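Long-range contacts in WbbM protein (Klebsiella pneumoniae, PDB 6U4B), which is a trimeric, bifunctional glycosyltransferase that polymerises O antigen: residues V410-L415 against K557-A562; W525-G530 against L550-K555; P303-F308 against D400-I405; V431-M436 against Y471-I476. All coordinates share one frame; numbering follows the deposited sequence.

Interaction 1: V410-L415 against K557-A562. With MG (magnesium ion), chain C.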
loop_
_atom_site.group_PDB
_atom_site.type_symbol
_atom_site.label_atom_id
_atom_site.label_comp_id
_atom_site.label_asym_id
_atom_site.label_seq_id
_atom_site.Cartn_x
_atom_site.Cartn_y
_atom_site.Cartn_z
ATOM N N VAL A 410 -5.887 12.870 -13.684
ATOM C CA VAL A 410 -5.062 12.801 -12.485
ATOM C C VAL A 410 -4.031 13.915 -12.580
ATOM O O VAL A 410 -3.537 14.223 -13.670
ATOM C CB VAL A 410 -4.366 11.428 -12.305
ATOM C CG1 VAL A 410 -5.385 10.317 -12.083
ATOM C CG2 VAL A 410 -3.458 11.106 -13.485
ATOM N N VAL A 411 -3.718 14.534 -11.448
ATOM C CA VAL A 411 -2.724 15.598 -11.415
ATOM C C VAL A 411 -1.378 15.004 -11.027
ATOM O O VAL A 411 -1.294 13.990 -10.323
ATOM C CB VAL A 411 -3.127 16.739 -10.458
ATOM C CG1 VAL A 411 -4.507 17.270 -10.825
ATOM C CG2 VAL A 411 -3.092 16.269 -9.016
ATOM N N LYS A 412 -0.310 15.634 -11.517
ATOM C CA LYS A 412 1.055 15.280 -11.150
ATOM C C LYS A 412 1.752 16.419 -10.421
ATOM O O LYS A 412 2.981 16.390 -10.273
ATOM C CB LYS A 412 1.861 14.886 -12.392
ATOM C CG LYS A 412 1.181 13.854 -13.279
ATOM C CD LYS A 412 1.304 12.453 -12.706
ATOM C CE LYS A 412 2.745 11.975 -12.742
ATOM N NZ LYS A 412 2.861 10.545 -12.351
ATOM N N ALA A 413 1.003 17.420 -9.964
ATOM C CA ALA A 413 1.588 18.601 -9.353
ATOM C C ALA A 413 0.569 19.240 -8.422
ATOM O O ALA A 413 -0.614 18.889 -8.420
ATOM C CB ALA A 413 2.058 19.605 -10.413
ATOM N N ASP A 414 1.050 20.187 -7.624
ATOM C CA ASP A 414 0.189 20.939 -6.721
ATOM C C ASP A 414 -0.765 21.812 -7.531
ATOM O O ASP A 414 -0.325 22.676 -8.296
ATOM C CB ASP A 414 1.050 21.788 -5.784
ATOM C CG ASP A 414 0.230 22.617 -4.811
ATOM O OD1 ASP A 414 -1.001 22.429 -4.728
ATOM O OD2 ASP A 414 0.832 23.467 -4.120
ATOM N N LEU A 415 -2.071 21.583 -7.374
ATOM C CA LEU A 415 -3.052 22.421 -8.055
ATOM C C LEU A 415 -3.013 23.860 -7.562
ATOM O O LEU A 415 -3.539 24.751 -8.234
ATOM C CB LEU A 415 -4.460 21.850 -7.868
ATOM C CG LEU A 415 -4.972 20.853 -8.908
ATOM C CD1 LEU A 415 -6.387 20.409 -8.560
ATOM C CD2 LEU A 415 -4.935 21.467 -10.296
ATOM N N LYS A 557 1.729 18.057 -15.857
ATOM C CA LYS A 557 1.224 18.463 -14.555
ATOM C C LYS A 557 -0.204 18.001 -14.313
ATOM O O LYS A 557 -0.612 17.875 -13.151
ATOM C CB LYS A 557 1.327 19.984 -14.397
ATOM C CG LYS A 557 2.771 20.463 -14.366
ATOM C CD LYS A 557 2.900 21.920 -13.968
ATOM C CE LYS A 557 4.363 22.292 -13.772
ATOM N NZ LYS A 557 4.559 23.755 -13.585
ATOM N N MET A 558 -0.957 17.733 -15.379
ATOM C CA MET A 558 -2.248 17.066 -15.277
ATOM C C MET A 558 -2.418 16.197 -16.511
ATOM O O MET A 558 -2.162 16.651 -17.629
ATOM C CB MET A 558 -3.403 18.071 -15.153
ATOM C CG MET A 558 -4.791 17.432 -15.116
ATOM S SD MET A 558 -5.517 17.106 -16.742
ATOM C CE MET A 558 -6.419 18.629 -17.036
ATOM N N ILE A 559 -2.853 14.961 -16.302
ATOM C CA ILE A 559 -3.072 14.001 -17.374
ATOM C C ILE A 559 -4.573 13.882 -17.593
ATOM O O ILE A 559 -5.324 13.604 -16.652
ATOM C CB ILE A 559 -2.449 12.639 -17.037
ATOM C CG1 ILE A 559 -0.938 12.785 -16.861
ATOM C CG2 ILE A 559 -2.786 11.618 -18.111
ATOM C CD1 ILE A 559 -0.278 11.610 -16.171
ATOM N N HIS A 560 -5.015 14.100 -18.827
ATOM C CA HIS A 560 -6.430 14.097 -19.168
ATOM C C HIS A 560 -6.735 12.828 -19.956
ATOM O O HIS A 560 -6.291 12.678 -21.099
ATOM C CB HIS A 560 -6.797 15.346 -19.968
ATOM C CG HIS A 560 -8.267 15.614 -20.026
ATOM N ND1 HIS A 560 -8.796 16.750 -20.601
ATOM C CD2 HIS A 560 -9.323 14.894 -19.577
ATOM C CE1 HIS A 560 -10.113 16.718 -20.503
ATOM N NE2 HIS A 560 -10.458 15.603 -19.886
ATOM N N TYR A 561 -7.505 11.923 -19.351
ATOM C CA TYR A 561 -7.897 10.701 -20.039
ATOM C C TYR A 561 -9.150 10.929 -20.872
ATOM O O TYR A 561 -10.102 10.142 -20.810
ATOM C CB TYR A 561 -8.110 9.566 -19.043
ATOM C CG TYR A 561 -6.884 9.285 -18.217
ATOM C CD1 TYR A 561 -6.733 9.846 -16.958
ATOM C CD2 TYR A 561 -5.858 8.488 -18.707
ATOM C CE1 TYR A 561 -5.605 9.605 -16.202
ATOM C CE2 TYR A 561 -4.727 8.239 -17.959
ATOM C CZ TYR A 561 -4.608 8.801 -16.707
ATOM O OH TYR A 561 -3.486 8.560 -15.954
ATOM N N ALA A 562 -9.152 11.997 -21.662
ATOM C CA ALA A 562 -10.304 12.299 -22.495
ATOM C C ALA A 562 -10.405 11.306 -23.643
ATOM O O ALA A 562 -9.413 10.983 -24.301
ATOM C CB ALA A 562 -10.214 13.724 -23.036
HETATM MG MG MG C . -12.458 15.144 -19.710
#

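Interaction 2: W525-G530 against L550-K555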
loop_
_atom_site.group_PDB
_atom_site.type_symbol
_atom_site.label_atom_id
_atom_site.label_comp_id
_atom_site.label_asym_id
_atom_site.label_seq_id
_atom_site.Cartn_x
_atom_site.Cartn_y
_atom_site.Cartn_z
ATOM N N TRP A 525 -0.494 21.474 -18.251
ATOM C CA TRP A 525 -1.612 21.400 -17.322
ATOM C C TRP A 525 -2.837 20.703 -17.902
ATOM O O TRP A 525 -3.853 20.593 -17.208
ATOM C CB TRP A 525 -1.992 22.805 -16.841
ATOM C CG TRP A 525 -1.222 23.222 -15.629
ATOM C CD1 TRP A 525 -0.269 24.195 -15.551
ATOM C CD2 TRP A 525 -1.327 22.655 -14.318
ATOM N NE1 TRP A 525 0.221 24.275 -14.268
ATOM C CE2 TRP A 525 -0.412 23.339 -13.493
ATOM C CE3 TRP A 525 -2.106 21.636 -13.762
ATOM C CZ2 TRP A 525 -0.259 23.039 -12.140
ATOM C CZ3 TRP A 525 -1.953 21.339 -12.419
ATOM C CH2 TRP A 525 -1.036 22.038 -11.624
ATOM N N ASN A 526 -2.767 20.227 -19.145
ATOM C CA ASN A 526 -3.884 19.508 -19.747
ATOM C C ASN A 526 -3.374 18.581 -20.844
ATOM O O ASN A 526 -3.638 18.805 -22.029
ATOM C CB ASN A 526 -4.918 20.488 -20.306
ATOM C CG ASN A 526 -6.273 19.843 -20.534
ATOM O OD1 ASN A 526 -6.377 18.631 -20.720
ATOM N ND2 ASN A 526 -7.322 20.657 -20.520
ATOM N N VAL A 527 -2.658 17.530 -20.458
ATOM C CA VAL A 527 -1.999 16.644 -21.411
ATOM C C VAL A 527 -2.940 15.487 -21.726
ATOM O O VAL A 527 -3.255 14.673 -20.854
ATOM C CB VAL A 527 -0.657 16.140 -20.866
ATOM C CG1 VAL A 527 0.015 15.205 -21.867
ATOM C CG2 VAL A 527 0.254 17.315 -20.539
ATOM N N TYR A 528 -3.393 15.414 -22.977
ATOM C CA TYR A 528 -4.151 14.254 -23.421
ATOM C C TYR A 528 -3.290 13.002 -23.323
ATOM O O TYR A 528 -2.113 13.007 -23.695
ATOM C CB TYR A 528 -4.623 14.434 -24.864
ATOM C CG TYR A 528 -5.623 15.545 -25.084
ATOM C CD1 TYR A 528 -5.218 16.781 -25.570
ATOM C CD2 TYR A 528 -6.975 15.351 -24.830
ATOM C CE1 TYR A 528 -6.126 17.796 -25.785
ATOM C CE2 TYR A 528 -7.893 16.362 -25.042
ATOM C CZ TYR A 528 -7.462 17.582 -25.520
ATOM O OH TYR A 528 -8.370 18.593 -25.736
ATOM N N HIS A 529 -3.881 11.919 -22.819
ATOM C CA HIS A 529 -3.162 10.654 -22.777
ATOM C C HIS A 529 -3.079 9.986 -24.143
ATOM O O HIS A 529 -2.297 9.043 -24.305
ATOM C CB HIS A 529 -3.811 9.706 -21.763
ATOM C CG HIS A 529 -5.098 9.100 -22.229
ATOM N ND1 HIS A 529 -6.144 9.852 -22.715
ATOM C CD2 HIS A 529 -5.510 7.811 -22.271
ATOM C CE1 HIS A 529 -7.144 9.053 -23.042
ATOM N NE2 HIS A 529 -6.786 7.810 -22.782
ATOM N N GLY A 530 -3.855 10.450 -25.122
ATOM C CA GLY A 530 -3.742 9.983 -26.487
ATOM C C GLY A 530 -4.652 8.838 -26.873
ATOM O O GLY A 530 -4.554 8.355 -28.009
ATOM N N LEU A 550 4.774 17.255 -27.515
ATOM C CA LEU A 550 5.767 16.254 -27.136
ATOM C C LEU A 550 6.483 16.644 -25.850
ATOM O O LEU A 550 6.754 15.786 -25.001
ATOM C CB LEU A 550 6.770 16.052 -28.271
ATOM C CG LEU A 550 6.208 15.442 -29.556
ATOM C CD1 LEU A 550 7.294 15.310 -30.618
ATOM C CD2 LEU A 550 5.567 14.095 -29.262
ATOM N N ALA A 551 6.796 17.931 -25.687
ATOM C CA ALA A 551 7.461 18.377 -24.467
ATOM C C ALA A 551 6.538 18.264 -23.258
ATOM O O ALA A 551 6.980 17.887 -22.167
ATOM C CB ALA A 551 7.955 19.813 -24.634
ATOM N N ALA A 552 5.252 18.582 -23.434
ATOM C CA ALA A 552 4.309 18.501 -22.322
ATOM C C ALA A 552 4.090 17.059 -21.882
ATOM O O ALA A 552 3.932 16.790 -20.686
ATOM C CB ALA A 552 2.981 19.152 -22.708
ATOM N N ARG A 553 4.079 16.116 -22.830
ATOM C CA ARG A 553 3.898 14.712 -22.472
ATOM C C ARG A 553 5.019 14.205 -21.575
ATOM O O ARG A 553 4.797 13.308 -20.753
ATOM C CB ARG A 553 3.816 13.844 -23.728
ATOM C CG ARG A 553 2.457 13.820 -24.395
ATOM C CD ARG A 553 2.450 12.873 -25.586
ATOM N NE ARG A 553 2.436 11.466 -25.195
ATOM C CZ ARG A 553 1.328 10.773 -24.944
ATOM N NH1 ARG A 553 0.142 11.363 -25.035
ATOM N NH2 ARG A 553 1.405 9.494 -24.598
ATOM N N LYS A 554 6.223 14.766 -21.710
ATOM C CA LYS A 554 7.374 14.257 -20.977
ATOM C C LYS A 554 7.364 14.638 -19.501
ATOM O O LYS A 554 7.983 13.936 -18.694
ATOM C CB LYS A 554 8.668 14.741 -21.637
ATOM C CG LYS A 554 8.850 14.208 -23.053
ATOM C CD LYS A 554 10.175 14.633 -23.665
ATOM C CE LYS A 554 11.337 13.856 -23.071
ATOM N NZ LYS A 554 11.275 12.411 -23.427
ATOM N N LYS A 555 6.678 15.719 -19.122
ATOM C CA LYS A 555 6.554 16.106 -17.715
ATOM C C LYS A 555 5.194 16.751 -17.487
ATOM O O LYS A 555 5.091 17.955 -17.224
ATOM C CB LYS A 555 7.687 17.047 -17.309
ATOM C CG LYS A 555 7.949 17.068 -15.815
ATOM C CD LYS A 555 8.292 15.674 -15.308
ATOM C CE LYS A 555 8.343 15.632 -13.790
ATOM N NZ LYS A 555 8.582 14.252 -13.282
#

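Interaction 3: P303-F308 against D400-I405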
loop_
_atom_site.group_PDB
_atom_site.type_symbol
_atom_site.label_atom_id
_atom_site.label_comp_id
_atom_site.label_asym_id
_atom_site.label_seq_id
_atom_site.Cartn_x
_atom_site.Cartn_y
_atom_site.Cartn_z
ATOM N N PRO A 303 -9.561 26.175 -3.759
ATOM C CA PRO A 303 -10.885 25.608 -4.057
ATOM C C PRO A 303 -10.839 24.808 -5.350
ATOM O O PRO A 303 -10.500 25.337 -6.412
ATOM C CB PRO A 303 -11.783 26.848 -4.190
ATOM C CG PRO A 303 -10.964 27.999 -3.651
ATOM C CD PRO A 303 -9.544 27.633 -3.933
ATOM N N VAL A 304 -11.190 23.529 -5.259
ATOM C CA VAL A 304 -11.164 22.613 -6.393
ATOM C C VAL A 304 -12.570 22.071 -6.594
ATOM O O VAL A 304 -13.176 21.540 -5.656
ATOM C CB VAL A 304 -10.159 21.468 -6.175
ATOM C CG1 VAL A 304 -10.181 20.513 -7.358
ATOM C CG2 VAL A 304 -8.762 22.030 -5.951
ATOM N N VAL A 305 -13.085 22.198 -7.814
ATOM C CA VAL A 305 -14.451 21.808 -8.132
ATOM C C VAL A 305 -14.416 20.677 -9.149
ATOM O O VAL A 305 -13.780 20.798 -10.204
ATOM C CB VAL A 305 -15.270 22.999 -8.658
ATOM C CG1 VAL A 305 -16.669 22.546 -9.046
ATOM C CG2 VAL A 305 -15.337 24.073 -7.597
ATOM N N ILE A 306 -15.097 19.581 -8.823
ATOM C CA ILE A 306 -15.184 18.403 -9.674
ATOM C C ILE A 306 -16.654 18.033 -9.819
ATOM O O ILE A 306 -17.468 18.289 -8.928
ATOM C CB ILE A 306 -14.378 17.218 -9.095
ATOM C CG1 ILE A 306 -13.036 17.697 -8.539
ATOM C CG2 ILE A 306 -14.153 16.156 -10.156
ATOM C CD1 ILE A 306 -12.326 16.670 -7.681
ATOM N N SER A 307 -16.991 17.421 -10.951
ATOM C CA SER A 307 -18.362 17.021 -11.229
ATOM C C SER A 307 -18.367 15.628 -11.839
ATOM O O SER A 307 -17.675 15.383 -12.831
ATOM C CB SER A 307 -19.045 18.021 -12.172
ATOM O OG SER A 307 -20.326 17.570 -12.568
ATOM N N PHE A 308 -19.140 14.720 -11.246
ATOM C CA PHE A 308 -19.298 13.390 -11.818
ATOM C C PHE A 308 -20.521 12.716 -11.213
ATOM O O PHE A 308 -21.034 13.128 -10.168
ATOM C CB PHE A 308 -18.045 12.521 -11.608
ATOM C CG PHE A 308 -17.580 12.439 -10.176
ATOM C CD1 PHE A 308 -16.548 13.246 -9.722
ATOM C CD2 PHE A 308 -18.154 11.536 -9.293
ATOM C CE1 PHE A 308 -16.106 13.164 -8.413
ATOM C CE2 PHE A 308 -17.720 11.451 -7.982
ATOM C CZ PHE A 308 -16.693 12.265 -7.540
ATOM N N ASP A 400 -13.194 33.950 -4.333
ATOM C CA ASP A 400 -12.491 34.841 -5.252
ATOM C C ASP A 400 -12.091 34.104 -6.525
ATOM O O ASP A 400 -12.420 34.540 -7.634
ATOM C CB ASP A 400 -11.260 35.452 -4.579
ATOM C CG ASP A 400 -11.614 36.578 -3.630
ATOM O OD1 ASP A 400 -10.824 36.842 -2.697
ATOM O OD2 ASP A 400 -12.689 37.189 -3.808
ATOM N N LYS A 401 -11.383 32.986 -6.384
ATOM C CA LYS A 401 -11.001 32.163 -7.523
ATOM C C LYS A 401 -11.226 30.693 -7.193
ATOM O O LYS A 401 -11.116 30.270 -6.040
ATOM C CB LYS A 401 -9.539 32.396 -7.936
ATOM C CG LYS A 401 -9.290 33.764 -8.545
ATOM C CD LYS A 401 -7.944 33.843 -9.246
ATOM C CE LYS A 401 -6.793 33.691 -8.271
ATOM N NZ LYS A 401 -5.483 33.935 -8.937
ATOM N N VAL A 402 -11.530 29.921 -8.233
ATOM C CA VAL A 402 -11.894 28.513 -8.119
ATOM C C VAL A 402 -11.301 27.762 -9.308
ATOM O O VAL A 402 -11.331 28.251 -10.441
ATOM C CB VAL A 402 -13.428 28.346 -8.068
ATOM C CG1 VAL A 402 -13.858 27.039 -8.703
ATOM C CG2 VAL A 402 -13.933 28.449 -6.637
ATOM N N VAL A 403 -10.763 26.571 -9.048
ATOM C CA VAL A 403 -10.177 25.726 -10.083
ATOM C C VAL A 403 -11.131 24.574 -10.367
ATOM O O VAL A 403 -11.381 23.738 -9.490
ATOM C CB VAL A 403 -8.794 25.197 -9.673
ATOM C CG1 VAL A 403 -8.215 24.323 -10.773
ATOM C CG2 VAL A 403 -7.861 26.351 -9.350
ATOM N N PHE A 404 -11.668 24.529 -11.585
ATOM C CA PHE A 404 -12.416 23.361 -12.031
ATOM C C PHE A 404 -11.493 22.400 -12.764
ATOM O O PHE A 404 -10.585 22.817 -13.487
ATOM C CB PHE A 404 -13.580 23.742 -12.953
ATOM C CG PHE A 404 -14.231 22.551 -13.612
ATOM C CD1 PHE A 404 -15.280 21.895 -12.991
ATOM C CD2 PHE A 404 -13.769 22.065 -14.832
ATOM C CE1 PHE A 404 -15.866 20.792 -13.574
ATOM C CE2 PHE A 404 -14.344 20.954 -15.414
ATOM C CZ PHE A 404 -15.398 20.322 -14.788
ATOM N N ILE A 405 -11.753 21.105 -12.597
ATOM C CA ILE A 405 -10.988 20.084 -13.305
ATOM C C ILE A 405 -11.916 18.926 -13.647
ATOM O O ILE A 405 -12.749 18.519 -12.832
ATOM C CB ILE A 405 -9.763 19.629 -12.476
ATOM C CG1 ILE A 405 -8.926 18.604 -13.248
ATOM C CG2 ILE A 405 -10.188 19.088 -11.111
ATOM C CD1 ILE A 405 -7.608 18.274 -12.576
HETATM O O HOH W 1 -15.256 17.200 -13.156
#

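Interaction 4: V431-M436 against Y471-I476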
loop_
_atom_site.group_PDB
_atom_site.type_symbol
_atom_site.label_atom_id
_atom_site.label_comp_id
_atom_site.label_asym_id
_atom_site.label_seq_id
_atom_site.Cartn_x
_atom_site.Cartn_y
_atom_site.Cartn_z
ATOM N N VAL A 431 -6.197 26.014 -20.798
ATOM C CA VAL A 431 -5.201 25.517 -21.738
ATOM C C VAL A 431 -5.782 25.571 -23.143
ATOM O O VAL A 431 -6.929 25.161 -23.366
ATOM C CB VAL A 431 -4.759 24.088 -21.380
ATOM C CG1 VAL A 431 -3.692 23.607 -22.352
ATOM C CG2 VAL A 431 -4.248 24.042 -19.947
ATOM N N LYS A 432 -4.991 26.084 -24.085
ATOM C CA LYS A 432 -5.393 26.113 -25.483
ATOM C C LYS A 432 -5.693 24.705 -25.983
ATOM O O LYS A 432 -4.933 23.765 -25.737
ATOM C CB LYS A 432 -4.290 26.758 -26.324
ATOM C CG LYS A 432 -4.629 26.964 -27.788
ATOM C CD LYS A 432 -3.355 27.194 -28.590
ATOM C CE LYS A 432 -3.648 27.531 -30.038
ATOM N NZ LYS A 432 -4.643 26.604 -30.645
ATOM N N ASP A 433 -6.814 24.562 -26.683
ATOM C CA ASP A 433 -7.299 23.260 -27.142
ATOM C C ASP A 433 -6.603 22.919 -28.456
ATOM O O ASP A 433 -6.956 23.444 -29.516
ATOM C CB ASP A 433 -8.817 23.293 -27.301
ATOM C CG ASP A 433 -9.425 21.913 -27.504
ATOM O OD1 ASP A 433 -8.703 20.980 -27.918
ATOM O OD2 ASP A 433 -10.641 21.767 -27.254
ATOM N N ILE A 434 -5.619 22.017 -28.399
ATOM C CA ILE A 434 -4.925 21.633 -29.625
ATOM C C ILE A 434 -5.742 20.654 -30.460
ATOM O O ILE A 434 -5.498 20.531 -31.667
ATOM C CB ILE A 434 -3.535 21.044 -29.330
ATOM C CG1 ILE A 434 -3.649 19.681 -28.647
ATOM C CG2 ILE A 434 -2.719 22.006 -28.477
ATOM C CD1 ILE A 434 -2.308 19.035 -28.373
ATOM N N VAL A 435 -6.710 19.957 -29.861
ATOM C CA VAL A 435 -7.597 19.112 -30.655
ATOM C C VAL A 435 -8.496 19.971 -31.532
ATOM O O VAL A 435 -8.677 19.689 -32.725
ATOM C CB VAL A 435 -8.417 18.176 -29.749
ATOM C CG1 VAL A 435 -9.435 17.407 -30.577
ATOM C CG2 VAL A 435 -7.502 17.214 -29.013
ATOM N N MET A 436 -9.070 21.035 -30.964
ATOM C CA MET A 436 -9.811 21.987 -31.783
ATOM C C MET A 436 -8.900 22.659 -32.800
ATOM O O MET A 436 -9.331 22.955 -33.920
ATOM C CB MET A 436 -10.492 23.032 -30.897
ATOM C CG MET A 436 -11.256 24.106 -31.669
ATOM S SD MET A 436 -12.627 23.453 -32.641
ATOM C CE MET A 436 -13.778 22.995 -31.343
ATOM N N TYR A 471 -9.239 29.173 -29.021
ATOM C CA TYR A 471 -10.176 28.232 -28.426
ATOM C C TYR A 471 -9.480 27.424 -27.334
ATOM O O TYR A 471 -8.439 26.806 -27.575
ATOM C CB TYR A 471 -10.729 27.308 -29.508
ATOM C CG TYR A 471 -11.903 26.459 -29.086
ATOM C CD1 TYR A 471 -11.714 25.242 -28.440
ATOM C CD2 TYR A 471 -13.206 26.866 -29.351
ATOM C CE1 TYR A 471 -12.788 24.459 -28.066
ATOM C CE2 TYR A 471 -14.285 26.094 -28.979
ATOM C CZ TYR A 471 -14.074 24.892 -28.338
ATOM O OH TYR A 471 -15.151 24.122 -27.968
ATOM N N PHE A 472 -10.052 27.428 -26.132
ATOM C CA PHE A 472 -9.446 26.778 -24.980
ATOM C C PHE A 472 -10.226 25.528 -24.589
ATOM O O PHE A 472 -11.435 25.430 -24.815
ATOM C CB PHE A 472 -9.364 27.731 -23.778
ATOM C CG PHE A 472 -10.706 28.122 -23.210
ATOM C CD1 PHE A 472 -11.341 27.321 -22.270
ATOM C CD2 PHE A 472 -11.321 29.301 -23.599
ATOM C CE1 PHE A 472 -12.569 27.678 -21.746
ATOM C CE2 PHE A 472 -12.547 29.665 -23.075
ATOM C CZ PHE A 472 -13.171 28.853 -22.150
ATOM N N GLN A 473 -9.518 24.582 -23.977
ATOM C CA GLN A 473 -10.108 23.330 -23.530
ATOM C C GLN A 473 -10.672 23.492 -22.121
ATOM O O GLN A 473 -10.061 24.141 -21.267
ATOM C CB GLN A 473 -9.065 22.212 -23.566
ATOM C CG GLN A 473 -9.607 20.873 -24.028
ATOM C CD GLN A 473 -10.294 20.107 -22.919
ATOM O OE1 GLN A 473 -9.800 20.050 -21.793
ATOM N NE2 GLN A 473 -11.440 19.513 -23.232
ATOM N N ALA A 474 -11.841 22.899 -21.885
ATOM C CA ALA A 474 -12.582 23.095 -20.644
ATOM C C ALA A 474 -12.276 22.044 -19.581
ATOM O O ALA A 474 -12.947 22.022 -18.543
ATOM C CB ALA A 474 -14.088 23.109 -20.925
ATOM N N GLY A 475 -11.285 21.181 -19.810
ATOM C CA GLY A 475 -10.966 20.137 -18.850
ATOM C C GLY A 475 -10.305 20.638 -17.584
ATOM O O GLY A 475 -10.278 19.914 -16.585
ATOM N N ILE A 476 -9.757 21.851 -17.609
ATOM C CA ILE A 476 -9.224 22.481 -16.407
ATOM C C ILE A 476 -9.335 23.991 -16.581
ATOM O O ILE A 476 -8.856 24.555 -17.571
ATOM C CB ILE A 476 -7.781 22.013 -16.113
ATOM C CG1 ILE A 476 -7.327 22.464 -14.722
ATOM C CG2 ILE A 476 -6.791 22.463 -17.187
ATOM C CD1 ILE A 476 -6.062 21.752 -14.245
HETATM O O HOH W 2 -7.816 23.739 -20.003
HETATM O O HOH W 3 -7.278 25.954 -29.959
#

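Interaction 1: V410-L415 against K557-A562
Val410 O receives the N-H of Ile559 at 2.8 Å, in a nearly straight bond (N-H...O 174°). Met558 CA lies 3.5 Å from the same oxygen, a CA-H...O contact. Val410 N returns a bond to Ile559 O at 3.1 Å, which closes an antiparallel hydrogen-bonded pair. Two residues on, Lys412 N bonds Lys557 O at 2.8 Å from well above the carbonyl plane. Val410 CG2 reaches the edge of the Tyr561 ring, 3.8 Å from CE1, while Ile559 CG2 lies over one face, toward the rim. The bent Lys412 chain passes its CD 3.9 Å from Ile559 CD1 before its NZ pairs with Asp578. His560 NE2 binds the magnesium ion at 2.1 Å, with Asp406 and Asp408 as the other protein ligands. Strand 558-560 therefore carries a metal ligand, and strand 409-411 flanks it. Helix 576-583 touches the face of Val410 and Ile559. Helix 313-325 meets Val411, and strand 527-528 lies along the other edge of 558-560.

Interaction 2: W525-G530 against L550-K555
Val527 and Ala552 meet inside a beta-alpha-beta unit, made of strand 527-528, helix 543-554 and strand 558-560. The first strand and the last turn of the helix form this contact. Val527 points at the helix and splits its two methyls between neighbouring residues. CG1 stands anti to the backbone N (chi1 179°) and packs on Arg553 CG at 3.8 Å. CG2 turns to the preceding residue, 3.9 Å from Ala552 CB and 3.7 Å from Ala552 O. This apolar patch is the body of the contact.

Arg553 adds the polar part. Its chain runs straight through chi2 and bends at chi3 (74°), which carries the guanidinium past Val527 to the end of the strand. NH1 gives a weak bond to His529 O at 3.4 Å, with the oxygen near the guanidinium plane. Tyr528 O lies 3.1 Å from NH1, but the angle is too poor for a hydrogen bond. The stronger partner is Asp574, which forms a salt bridge with NH2. His529 points its CB away from the helix; its NE2 donates to Asn565 O and its ring packs edge-to-face with Tyr561. The outer side of the helix meets the second subunit, where Lys554 NZ bonds Ala55 O and Asn56 OD1 of that neighbouring chain. A helix laid against the strand it follows, before the chain enters the parallel neighbour strand, is characteristic of the beta-alpha-beta crossover.

Interaction 3: P303-F308 against D400-I405
The ring of Phe404 comes slantwise to the backbone of Val305, its CD1 3.3 Å from Val305 O. Ile392 of helix 392-395 also touches this side chain. Between the strands the backbone forms a parallel ladder. Val403 N bonds Pro303 O at 2.9 Å, Val305 N bonds Val403 O at 2.8 Å, and Ile405 N bonds Val305 O at 3.2 Å. The axes diverge by 30°, and past the last bond a water takes over. It accepts from Ser307 N at 2.8 Å and donates to Ile405 O at 2.9 Å. On one face Val305 CG2 presses on Val402 CG1 at 3.5 Å, which is tight. Val402 has a chi1 of 148°, off a staggered position, consistent with slight strain. On the other face Val304 and Ile306 lie side by side with Ile405, under helix 313-325. Strand 302-309 also pairs with 333-340 on its far edge. Parallel strands with one running straight into Asp406 and Asp408 of the magnesium site are typical of the nucleotide-binding core of GT-A glycosyltransferases, the fold of family 8, and its DxD motif.

Interaction 4: V431-M436 against Y471-I476
Met436 and Tyr471 both set CG anti to the backbone N (chi1 178° and -169°), and this brings the thioether over the phenol ring. The two side chains cross at about a right angle. Met436 CG makes a CH-pi contact, 3.8 Å from the centroid of the Tyr471 ring. The chain then bends at chi2 and chi3 and follows the same face. SD stands almost on the ring normal, 4.5 Å from the centroid, and CE ends over CZ. Asp433 comes at the ring edge instead, with OD2 3.5 Å from CE1. Tyr471 OH bonds Asp508 and Gln507.

The backbones join at two points. Gln473 N bonds Val431 O at 2.7 Å. Asp433 N bonds Tyr471 O at 2.9 Å, on a lone pair of the carbonyl. A water also links Tyr471 O to Asp433 O and Lys432 NZ, which forms a salt bridge with Glu437. Asp433 is the N-cap of helix 434-441: OD1 accepts from Met436 N at 3.1 Å and weakly from Val435 N. A second water ties Val431 N to Gln473 O and Ile476 O.

Gln473 OE1 accepts from Gly475 N at 2.7 Å and from Asn526 ND2. Two donors on one oxygen would restrain the rotation of the amide. The nearest side-chain atom of Gln473 is about 6 Å from the magnesium ion, so it is not a ligand; it packs on His560 and holds Asn526, which bonds His560 ND1.

How the interactions relate
The contacts cluster near one magnesium site in the family 8 region. Interaction 3 supplies the strand that leads into Asp406, and interaction 1 supplies His560. Interactions 1 and 2 share a sheet: His560 N lies 2.7 Å from Val527 O. Their centres are about 9 Å apart. Asn526 links three contacts, because its OD1 bonds His560 ND1 while its ND2 bonds Gln473 of interaction 4, a second-shell chain to the metal. Tyr528 OH adds a weak bond to Asp433 OD1, 3.3 Å away. Ile405 CD1 of interaction 3 packs on Val411 CG1 at 3.7 Å. Interactions 2 and 3 do not touch, with nearest atoms about 6 Å apart.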